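Local structure of phosphoribosylaminoimidazole carboxylase (Bombyx mori, 4JA0) at residues Phe176-Lys181 and Gln394-Trp399; Arg290-Asp295 and Met386-Ile391; Glu180-Leu185 and Asp259-Thr264; Arg169-Leu174 and Lys405-Ala410. The protein probably catalyses two steps of de novo purine biosynthesis, carboxylation of aminoimidazole ribonucleotide and coupling of the carboxylated product to aspartate to give SAICAR. All coordinates share one frame; numbering follows the deposited sequence.

Contact 1: residues Phe176-Lys181 and Gln394-Trp399; sequences FEILEK and QDYLVW
Two helices meet where the SAICAR synthetase part joins the AIR carboxylase part. K181 of helix 162-183 packs on W399 and Y396, in the first turn of helix 396-420. The lysine chain bends twice, at chi2 (58°) and chi3 (82°). This lays CE over one face of the W399 six-membered ring, displaced toward its rim. CE is 3.8 Å from the ring centroid, a CH-pi contact, and 3.5 Å from W399 CH2. The ammonium NZ makes an off-centre cation-pi contact with the same ring, 4.7 Å from its centroid and 29° off the normal. NZ also has a hydrogen bond to Y346 OH of a neighbouring subunit. At the ring edge, close to its plane, lie I178 CA and the carbonyl oxygen of Y396. E177 CB approaches W399 CH2 at 4.1 Å, while its carboxylate turns to a salt bridge with R403. The Y396 side chain slides past that of K181 in the opposite direction, with CB 3.5 Å from K181 CG. Its ring also meets I178, CE1 to CG2 at 4.2 Å, and its hydroxyl probably hydrogen-bonds to L261 O. D395 caps the start of this helix: L397 N donates to D395 OD2 at 3.1 Å. Helix 57-74 packs on I178 and Y396, and strand 188-200 receives F176 and L179.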
# COMPACT_ATOMS: atom_id res chain seq x y z
N PHE A 176 42.44 16.77 -15.79
CA PHE A 176 43.50 16.02 -15.18
C PHE A 176 43.08 14.55 -14.98
O PHE A 176 43.83 13.63 -15.31
CB PHE A 176 43.88 16.62 -13.83
CG PHE A 176 44.94 15.85 -13.13
CD1 PHE A 176 46.27 16.15 -13.34
CD2 PHE A 176 44.62 14.76 -12.33
CE1 PHE A 176 47.26 15.41 -12.72
CE2 PHE A 176 45.59 14.01 -11.71
CZ PHE A 176 46.91 14.33 -11.90
N GLU A 177 41.88 14.33 -14.46
CA GLU A 177 41.45 12.97 -14.16
C GLU A 177 41.33 12.10 -15.43
O GLU A 177 41.76 10.94 -15.45
CB GLU A 177 40.12 13.01 -13.42
CG GLU A 177 40.25 13.41 -11.95
CD GLU A 177 38.89 13.70 -11.32
OE1 GLU A 177 37.93 13.97 -12.09
OE2 GLU A 177 38.76 13.64 -10.07
N ILE A 178 40.82 12.70 -16.50
CA ILE A 178 40.69 12.04 -17.79
C ILE A 178 42.04 11.63 -18.37
O ILE A 178 42.23 10.48 -18.74
CB ILE A 178 40.01 12.96 -18.81
CG1 ILE A 178 38.54 13.14 -18.44
CG2 ILE A 178 40.17 12.43 -20.24
CD1 ILE A 178 37.85 14.16 -19.27
N LEU A 179 42.96 12.58 -18.41
CA LEU A 179 44.30 12.36 -18.94
C LEU A 179 45.09 11.42 -18.03
O LEU A 179 45.92 10.64 -18.51
CB LEU A 179 45.03 13.69 -19.10
CG LEU A 179 44.35 14.63 -20.08
CD1 LEU A 179 45.08 15.95 -20.08
CD2 LEU A 179 44.34 14.04 -21.47
N GLU A 180 44.82 11.51 -16.73
CA GLU A 180 45.46 10.64 -15.76
C GLU A 180 45.10 9.22 -16.12
O GLU A 180 45.95 8.32 -16.11
CB GLU A 180 44.99 10.97 -14.33
CG GLU A 180 45.70 10.16 -13.25
CD GLU A 180 45.23 10.40 -11.81
OE1 GLU A 180 46.06 10.18 -10.89
OE2 GLU A 180 44.06 10.79 -11.58
N LYS A 181 43.83 9.04 -16.47
CA LYS A 181 43.29 7.75 -16.84
C LYS A 181 43.91 7.26 -18.16
O LYS A 181 44.43 6.14 -18.24
CB LYS A 181 41.78 7.87 -16.96
CG LYS A 181 41.02 6.64 -16.53
CD LYS A 181 41.36 6.31 -15.08
CE LYS A 181 40.56 7.12 -14.09
NZ LYS A 181 40.90 6.69 -12.70
N GLN A 394 36.21 -0.20 -18.24
CA GLN A 394 37.13 -0.70 -19.24
C GLN A 394 37.42 0.33 -20.32
O GLN A 394 38.31 0.14 -21.15
CB GLN A 394 36.56 -1.94 -19.90
CG GLN A 394 36.88 -3.19 -19.13
CD GLN A 394 36.15 -4.39 -19.66
OE1 GLN A 394 35.11 -4.27 -20.29
NE2 GLN A 394 36.70 -5.57 -19.40
N ASP A 395 36.66 1.40 -20.34
CA ASP A 395 36.77 2.36 -21.41
C ASP A 395 36.83 3.73 -20.79
O ASP A 395 35.78 4.27 -20.44
CB ASP A 395 35.55 2.26 -22.32
CG ASP A 395 35.71 3.04 -23.60
OD1 ASP A 395 35.08 2.66 -24.61
OD2 ASP A 395 36.45 4.06 -23.60
N TYR A 396 38.02 4.31 -20.66
CA TYR A 396 38.12 5.54 -19.89
C TYR A 396 37.30 6.65 -20.53
O TYR A 396 36.87 7.59 -19.85
CB TYR A 396 39.58 5.98 -19.65
CG TYR A 396 40.22 6.67 -20.82
CD1 TYR A 396 40.11 8.04 -20.99
CD2 TYR A 396 40.96 5.95 -21.75
CE1 TYR A 396 40.70 8.67 -22.06
CE2 TYR A 396 41.55 6.56 -22.81
CZ TYR A 396 41.42 7.92 -22.97
OH TYR A 396 42.03 8.54 -24.04
N LEU A 397 37.06 6.51 -21.82
CA LEU A 397 36.32 7.52 -22.56
C LEU A 397 34.85 7.57 -22.17
O LEU A 397 34.25 8.64 -22.10
CB LEU A 397 36.41 7.25 -24.05
CG LEU A 397 36.30 8.57 -24.79
CD1 LEU A 397 37.73 9.16 -24.87
CD2 LEU A 397 35.65 8.42 -26.15
N VAL A 398 34.26 6.40 -21.95
CA VAL A 398 32.89 6.36 -21.48
C VAL A 398 32.87 6.96 -20.08
O VAL A 398 32.07 7.85 -19.78
CB VAL A 398 32.36 4.93 -21.46
CG1 VAL A 398 31.08 4.84 -20.65
CG2 VAL A 398 32.10 4.46 -22.86
N TRP A 399 33.81 6.51 -19.26
CA TRP A 399 33.97 7.02 -17.91
C TRP A 399 34.18 8.54 -17.89
O TRP A 399 33.63 9.23 -17.04
CB TRP A 399 35.13 6.27 -17.26
CG TRP A 399 35.46 6.71 -15.90
CD1 TRP A 399 34.95 6.22 -14.73
CD2 TRP A 399 36.38 7.74 -15.54
NE1 TRP A 399 35.50 6.89 -13.66
CE2 TRP A 399 36.39 7.83 -14.14
CE3 TRP A 399 37.21 8.60 -16.28
CZ2 TRP A 399 37.21 8.73 -13.45
CZ3 TRP A 399 38.00 9.50 -15.59
CH2 TRP A 399 38.00 9.56 -14.20

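Contact 2: residues Arg290-Asp295 and Met386-Ile391; sequences RELGLD and MAAQII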
# COMPACT_ATOMS: atom_id res chain seq x y z
N ARG A 290 23.86 5.49 -26.30
CA ARG A 290 24.64 5.81 -27.50
C ARG A 290 25.34 7.15 -27.38
O ARG A 290 26.47 7.31 -27.84
CB ARG A 290 23.75 5.74 -28.74
CG ARG A 290 23.46 4.30 -29.14
CD ARG A 290 22.35 4.15 -30.14
NE ARG A 290 22.17 2.73 -30.45
CZ ARG A 290 21.03 2.20 -30.89
NH1 ARG A 290 19.96 2.97 -31.07
NH2 ARG A 290 20.95 0.89 -31.15
N GLU A 291 24.69 8.10 -26.72
CA GLU A 291 25.28 9.40 -26.43
C GLU A 291 26.39 9.32 -25.38
O GLU A 291 27.29 10.17 -25.33
CB GLU A 291 24.20 10.38 -25.98
CG GLU A 291 23.37 10.89 -27.14
CD GLU A 291 22.21 11.77 -26.70
OE1 GLU A 291 21.88 11.79 -25.48
OE2 GLU A 291 21.64 12.46 -27.57
N LEU A 292 26.34 8.30 -24.53
CA LEU A 292 27.44 8.05 -23.62
C LEU A 292 28.52 7.24 -24.33
O LEU A 292 29.57 6.96 -23.75
CB LEU A 292 26.96 7.30 -22.38
CG LEU A 292 26.09 8.14 -21.46
CD1 LEU A 292 25.30 7.24 -20.52
CD2 LEU A 292 26.98 9.09 -20.67
N GLY A 293 28.25 6.84 -25.57
CA GLY A 293 29.23 6.14 -26.38
C GLY A 293 29.13 4.63 -26.36
O GLY A 293 30.13 3.95 -26.55
N LEU A 294 27.95 4.09 -26.08
CA LEU A 294 27.78 2.64 -26.01
C LEU A 294 27.23 2.03 -27.30
O LEU A 294 26.55 2.71 -28.07
CB LEU A 294 26.88 2.28 -24.82
CG LEU A 294 27.35 2.73 -23.44
CD1 LEU A 294 26.34 2.32 -22.38
CD2 LEU A 294 28.71 2.13 -23.11
N ASP A 295 27.54 0.76 -27.54
CA ASP A 295 26.97 0.03 -28.65
C ASP A 295 25.80 -0.78 -28.14
O ASP A 295 25.96 -1.70 -27.32
CB ASP A 295 27.98 -0.92 -29.29
CG ASP A 295 29.27 -0.24 -29.58
OD1 ASP A 295 29.27 1.01 -29.63
OD2 ASP A 295 30.28 -0.95 -29.74
N MET A 386 23.76 3.18 -15.65
CA MET A 386 24.31 2.00 -14.98
C MET A 386 25.17 1.17 -15.95
O MET A 386 26.27 0.74 -15.61
CB MET A 386 23.19 1.11 -14.43
CG MET A 386 23.14 1.05 -12.92
SD MET A 386 24.69 0.57 -12.10
CE MET A 386 24.61 -1.18 -12.42
N ALA A 387 24.65 0.95 -17.16
CA ALA A 387 25.37 0.22 -18.19
C ALA A 387 26.67 0.95 -18.53
O ALA A 387 27.73 0.32 -18.68
CB ALA A 387 24.50 0.06 -19.43
N ALA A 388 26.59 2.26 -18.66
CA ALA A 388 27.78 3.08 -18.93
C ALA A 388 28.82 2.99 -17.82
O ALA A 388 30.00 2.79 -18.09
CB ALA A 388 27.39 4.53 -19.17
N GLN A 389 28.36 3.08 -16.58
CA GLN A 389 29.25 3.02 -15.43
C GLN A 389 29.97 1.68 -15.36
O GLN A 389 31.14 1.61 -14.97
CB GLN A 389 28.49 3.31 -14.13
CG GLN A 389 28.09 4.78 -13.95
CD GLN A 389 27.03 5.02 -12.88
OE1 GLN A 389 26.35 4.09 -12.42
NE2 GLN A 389 26.87 6.28 -12.48
N ILE A 390 29.28 0.62 -15.79
CA ILE A 390 29.87 -0.72 -15.78
C ILE A 390 30.95 -0.86 -16.86
O ILE A 390 32.05 -1.36 -16.59
CB ILE A 390 28.78 -1.80 -15.99
CG1 ILE A 390 27.90 -1.90 -14.74
CG2 ILE A 390 29.41 -3.16 -16.29
CD1 ILE A 390 26.66 -2.70 -14.90
N ILE A 391 30.61 -0.42 -18.07
CA ILE A 391 31.51 -0.46 -19.21
C ILE A 391 32.66 0.58 -19.12
O ILE A 391 33.77 0.39 -19.68
CB ILE A 391 30.66 -0.32 -20.47
CG1 ILE A 391 29.81 -1.57 -20.60
CG2 ILE A 391 31.51 -0.13 -21.69
CD1 ILE A 391 28.87 -1.54 -21.75
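L292 and L294 pack on helix 380-391 just after helix 279-291 of the AIR carboxylase part, an alpha/beta unit built on a five-stranded parallel sheet. No hydrogen bond crosses between the segments. G293 leaves the first helix with a positive phi of 95° in a Schellman motif, and the chain then turns toward strand 296-300, with D295 in backbone hydrogen bonding with V269.

Across the segments the side chains meet by apolar packing. L292 CD1 touches A388 CB at 3.7 Å. The CD1 branch of L294 lies against the helix backbone, 3.7 Å from A388 N, with A387 CB 4.1 Å away. Its CD2 branch goes to I391, so the fork covers one turn of the helix. With an alanine here, both branches would be gone, and I391 and the A387-A388 backbone would probably face a gap. Strand 267-273 lies beside L294 and I391, while V398 and L402 of helix 396-420 pack on A388. I391 CG1 sits beside its own backbone N (chi1 -67°) and CG2 is anti to it, which brings CG2 and CD1 each to 3.9 Å from L294 CD2.

Contact 3: residues Glu180-Leu185 and Asp259-Thr264; sequences EKAWAL and DFLKPT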
# COMPACT_ATOMS: atom_id res chain seq x y z
N GLU A 180 44.82 11.51 -16.73
CA GLU A 180 45.46 10.64 -15.76
C GLU A 180 45.10 9.22 -16.12
O GLU A 180 45.95 8.32 -16.11
CB GLU A 180 44.99 10.97 -14.33
CG GLU A 180 45.70 10.16 -13.25
CD GLU A 180 45.23 10.40 -11.81
OE1 GLU A 180 46.06 10.18 -10.89
OE2 GLU A 180 44.06 10.79 -11.58
N LYS A 181 43.83 9.04 -16.47
CA LYS A 181 43.29 7.75 -16.84
C LYS A 181 43.91 7.26 -18.16
O LYS A 181 44.43 6.14 -18.24
CB LYS A 181 41.78 7.87 -16.96
CG LYS A 181 41.02 6.64 -16.53
CD LYS A 181 41.36 6.31 -15.08
CE LYS A 181 40.56 7.12 -14.09
NZ LYS A 181 40.90 6.69 -12.70
N ALA A 182 43.95 8.13 -19.16
CA ALA A 182 44.54 7.81 -20.45
C ALA A 182 45.99 7.34 -20.31
O ALA A 182 46.33 6.25 -20.77
CB ALA A 182 44.46 9.01 -21.38
N TRP A 183 46.82 8.13 -19.64
CA TRP A 183 48.25 7.79 -19.53
C TRP A 183 48.54 6.48 -18.80
O TRP A 183 49.62 5.91 -18.99
CB TRP A 183 49.05 8.95 -18.89
CG TRP A 183 49.41 9.99 -19.88
CD1 TRP A 183 48.94 11.27 -19.94
CD2 TRP A 183 50.28 9.83 -21.01
NE1 TRP A 183 49.49 11.94 -21.01
CE2 TRP A 183 50.31 11.07 -21.69
CE3 TRP A 183 51.03 8.76 -21.50
CZ2 TRP A 183 51.07 11.27 -22.84
CZ3 TRP A 183 51.78 8.96 -22.64
CH2 TRP A 183 51.80 10.20 -23.30
N ALA A 184 47.59 6.01 -18.00
CA ALA A 184 47.79 4.74 -17.29
C ALA A 184 47.70 3.51 -18.22
O ALA A 184 48.13 2.42 -17.86
CB ALA A 184 46.80 4.61 -16.16
N LEU A 185 47.17 3.71 -19.43
CA LEU A 185 47.11 2.64 -20.42
C LEU A 185 48.51 2.32 -20.94
O LEU A 185 48.80 1.18 -21.33
CB LEU A 185 46.22 3.04 -21.59
CG LEU A 185 44.74 3.22 -21.24
CD1 LEU A 185 43.92 3.58 -22.46
CD2 LEU A 185 44.25 1.94 -20.60
N ASP A 259 49.35 7.85 -29.51
CA ASP A 259 48.63 7.15 -30.55
C ASP A 259 47.98 5.88 -30.00
O ASP A 259 47.11 5.30 -30.63
CB ASP A 259 49.56 6.81 -31.70
CG ASP A 259 50.11 8.05 -32.38
OD1 ASP A 259 49.40 9.08 -32.37
OD2 ASP A 259 51.24 8.01 -32.89
N PHE A 260 48.40 5.48 -28.80
CA PHE A 260 47.84 4.32 -28.11
C PHE A 260 46.84 4.72 -27.04
O PHE A 260 46.37 3.86 -26.29
CB PHE A 260 48.94 3.52 -27.42
CG PHE A 260 50.04 3.09 -28.31
CD1 PHE A 260 50.05 1.82 -28.84
CD2 PHE A 260 51.07 3.96 -28.63
CE1 PHE A 260 51.06 1.42 -29.67
CE2 PHE A 260 52.09 3.57 -29.46
CZ PHE A 260 52.09 2.29 -29.97
N LEU A 261 46.53 6.01 -26.95
CA LEU A 261 45.72 6.51 -25.84
C LEU A 261 44.23 6.63 -26.18
O LEU A 261 43.42 6.91 -25.30
CB LEU A 261 46.27 7.84 -25.31
CG LEU A 261 47.63 7.73 -24.59
CD1 LEU A 261 47.88 8.87 -23.59
CD2 LEU A 261 47.82 6.37 -23.92
N LYS A 262 43.87 6.43 -27.44
CA LYS A 262 42.45 6.40 -27.82
C LYS A 262 42.07 5.07 -28.47
O LYS A 262 41.78 5.03 -29.66
CB LYS A 262 42.11 7.55 -28.76
N PRO A 263 42.07 3.98 -27.68
CA PRO A 263 41.77 2.67 -28.25
C PRO A 263 40.28 2.35 -28.30
O PRO A 263 39.52 2.83 -27.44
CB PRO A 263 42.47 1.72 -27.28
CG PRO A 263 42.36 2.40 -25.96
CD PRO A 263 42.34 3.90 -26.23
N THR A 264 39.86 1.56 -29.28
CA THR A 264 38.47 1.13 -29.41
C THR A 264 38.23 -0.16 -28.62
O THR A 264 38.52 -1.25 -29.11
CB THR A 264 38.07 0.89 -30.88
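L261 points its forked end at residues 182-185, where it meets chiefly A182 and W183 of helix 162-183. L261 lies in the loop between helix 241-257 and strand 267-273, which runs from the SAICAR synthetase part toward the AIR carboxylase sheet. The contact packs this connecting loop on a synthetase helix, and no hydrogen bond crosses it.

The leucine and the W183 side chain stand at about a right angle. L261 CD1 sits above the middle of the six-membered ring, 3.7 Å from its centroid and only 11° off the normal. This is a CH-pi contact over the face. The CB of W183 leaves the backbone away from the loop, but the indole swings round so that one face meets the methyl. Other residues help to place the indole: W216 meets it edge-to-face, and V254 and Q257 of helix 241-257 touch it.

The second branch of L261 turns to the helix backbone. CD2 packs 3.5 Å from A182 O; that oxygen takes its hydrogen bond from L185 N at 3.0 Å. A182 CB stays with the first branch, 4.1 Å from L261 CD1. With CG beside the backbone N (chi1 -69°), L261 can spread its methyls between ring and carbonyl. Y396 of helix 396-420 packs on A182 and L185 as well.

Farther along the loop, L185 and P263 make a more exposed contact. L185 reaches toward the CG-CD side of the proline ring. L185 CD1 is 4.0 Å from P263 CG and 4.1 Å from P263 CD.

Contact 4: residues Arg169-Leu174 and Lys405-Ala410; sequences RKATIL and KQLDMA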
# COMPACT_ATOMS: atom_id res chain seq x y z
N ARG A 169 37.58 25.35 -11.75
CA ARG A 169 38.20 24.45 -10.81
C ARG A 169 37.74 23.07 -11.13
O ARG A 169 38.54 22.16 -11.27
CB ARG A 169 37.82 24.76 -9.37
CG ARG A 169 38.48 23.84 -8.35
CD ARG A 169 37.59 23.58 -7.13
NE ARG A 169 36.76 24.75 -6.82
CZ ARG A 169 35.43 24.80 -6.94
NH1 ARG A 169 34.76 23.72 -7.31
NH2 ARG A 169 34.77 25.91 -6.66
N LYS A 170 36.44 22.91 -11.30
CA LYS A 170 35.89 21.59 -11.55
C LYS A 170 36.38 21.05 -12.89
O LYS A 170 36.72 19.87 -12.99
CB LYS A 170 34.36 21.62 -11.48
CG LYS A 170 33.79 21.77 -10.05
CD LYS A 170 32.30 21.60 -10.05
CE LYS A 170 31.64 22.81 -10.64
NZ LYS A 170 30.20 22.60 -10.98
N ALA A 171 36.47 21.91 -13.89
CA ALA A 171 36.93 21.48 -15.21
C ALA A 171 38.39 21.07 -15.21
O ALA A 171 38.76 20.07 -15.82
CB ALA A 171 36.71 22.58 -16.24
N THR A 172 39.21 21.82 -14.50
CA THR A 172 40.64 21.54 -14.44
C THR A 172 40.88 20.19 -13.79
O THR A 172 41.64 19.37 -14.30
CB THR A 172 41.41 22.66 -13.69
OG1 THR A 172 41.13 23.94 -14.29
CG2 THR A 172 42.92 22.42 -13.69
N ILE A 173 40.22 19.94 -12.67
CA ILE A 173 40.37 18.65 -12.01
C ILE A 173 39.93 17.53 -12.93
O ILE A 173 40.58 16.49 -13.01
CB ILE A 173 39.57 18.58 -10.71
CG1 ILE A 173 40.04 19.67 -9.75
CG2 ILE A 173 39.70 17.21 -10.08
CD1 ILE A 173 39.20 19.80 -8.51
N LEU A 174 38.83 17.76 -13.65
CA LEU A 174 38.26 16.75 -14.55
C LEU A 174 39.18 16.36 -15.71
O LEU A 174 39.37 15.19 -15.99
CB LEU A 174 36.92 17.26 -15.10
CG LEU A 174 36.11 16.32 -15.97
CD1 LEU A 174 36.09 14.96 -15.33
CD2 LEU A 174 34.70 16.84 -16.08
N LYS A 405 29.21 14.72 -17.91
CA LYS A 405 27.79 14.93 -17.78
C LYS A 405 27.43 15.52 -16.40
O LYS A 405 26.58 16.41 -16.29
CB LYS A 405 27.07 13.61 -18.02
CG LYS A 405 25.55 13.71 -18.00
CD LYS A 405 24.92 12.51 -17.30
CE LYS A 405 23.43 12.72 -17.17
NZ LYS A 405 22.83 12.99 -18.51
N GLN A 406 28.11 15.05 -15.35
CA GLN A 406 27.88 15.56 -14.01
C GLN A 406 28.25 17.02 -13.91
O GLN A 406 27.51 17.81 -13.32
CB GLN A 406 28.69 14.75 -12.99
CG GLN A 406 28.16 13.33 -12.87
CD GLN A 406 28.85 12.49 -11.81
OE1 GLN A 406 29.98 12.78 -11.37
NE2 GLN A 406 28.15 11.42 -11.38
N LEU A 407 29.35 17.38 -14.56
CA LEU A 407 29.76 18.77 -14.58
C LEU A 407 28.75 19.59 -15.36
O LEU A 407 28.43 20.72 -14.97
CB LEU A 407 31.15 18.93 -15.23
CG LEU A 407 31.66 20.37 -15.29
CD1 LEU A 407 31.87 20.88 -13.88
CD2 LEU A 407 32.94 20.50 -16.13
N ASP A 408 28.23 19.02 -16.45
CA ASP A 408 27.26 19.74 -17.26
C ASP A 408 25.99 20.07 -16.46
O ASP A 408 25.45 21.19 -16.52
CB ASP A 408 26.91 18.96 -18.52
CG ASP A 408 28.06 18.89 -19.51
OD1 ASP A 408 29.08 19.56 -19.25
OD2 ASP A 408 27.95 18.17 -20.54
N MET A 409 25.53 19.08 -15.69
CA MET A 409 24.29 19.17 -14.94
C MET A 409 24.41 20.16 -13.80
O MET A 409 23.46 20.87 -13.47
CB MET A 409 23.90 17.80 -14.39
CG MET A 409 23.37 16.82 -15.44
SD MET A 409 22.61 15.37 -14.72
CE MET A 409 23.97 14.69 -13.76
N ALA A 410 25.58 20.18 -13.17
CA ALA A 410 25.82 21.09 -12.07
C ALA A 410 25.90 22.51 -12.61
O ALA A 410 25.35 23.44 -12.01
CB ALA A 410 27.09 20.71 -11.33
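No ring or other flat group carries this contact, in which K170, A171 and L174 pack on L407 and A410 mostly through aliphatic atoms. The flat ends nearby turn to other partners. The guanidinium of R169 forms salt bridges with D166 and E145. The amide of Q406 donates from NE2 to T344 O of a neighbouring subunit.

L407 is the central side chain, and its two methyls go to different residues. CD1 sits against the K170 chain where the two side chains cross at a slant, 3.5 Å from K170 CB and 3.8 Å from K170 CE. CD2 meets L174 CD2 at 4.1 Å and A171 CB at 4.3 Å. With CG anti to the backbone N (chi1 180°), L407 reaches out to the facing helix.

The two segments belong to helices 162-183 and 396-420, which run antiparallel here. The axes of segments 169-174 and 405-410 come within 10.9 Å, at 177°. The pair joins the SAICAR synthetase part to the long C-terminal helix.

The K170 chain bends at chi3 (-74°), and its end passes L407 to reach A410. NZ is 3.7 Å from A410 CB, a packing contact only. If an alanine replaced K170, the methylenes beyond CB would be missing, and L407 CD1 and A410 CB would probably lose much of their cover. Behind helix 162-183, strand 188-200 packs on A171 and T172. K305 of a third subunit touches A410.

Contacts 1 and 4 lie on the same helix pair, 162-183 with 396-420, with centres about 14 Å apart. Contact 3 shares E180 and K181 with contact 1, and their centres are about 8 Å apart. Contact 2 lies within the AIR carboxylase part, its centre about 13 Å from that of contact 1, and V398 packs against both of its segments. Contacts 2 and 3 do not touch. Along the chain helix 162-183 comes first, then loop 259-264, segment 290-295, helix 380-391 and helix 396-420. The C-terminal helix thus returns from the carboxylase part to the synthetase part. All four contacts have residues within reach of the second subunit, so this junction borders an interface of the eight-chain assembly.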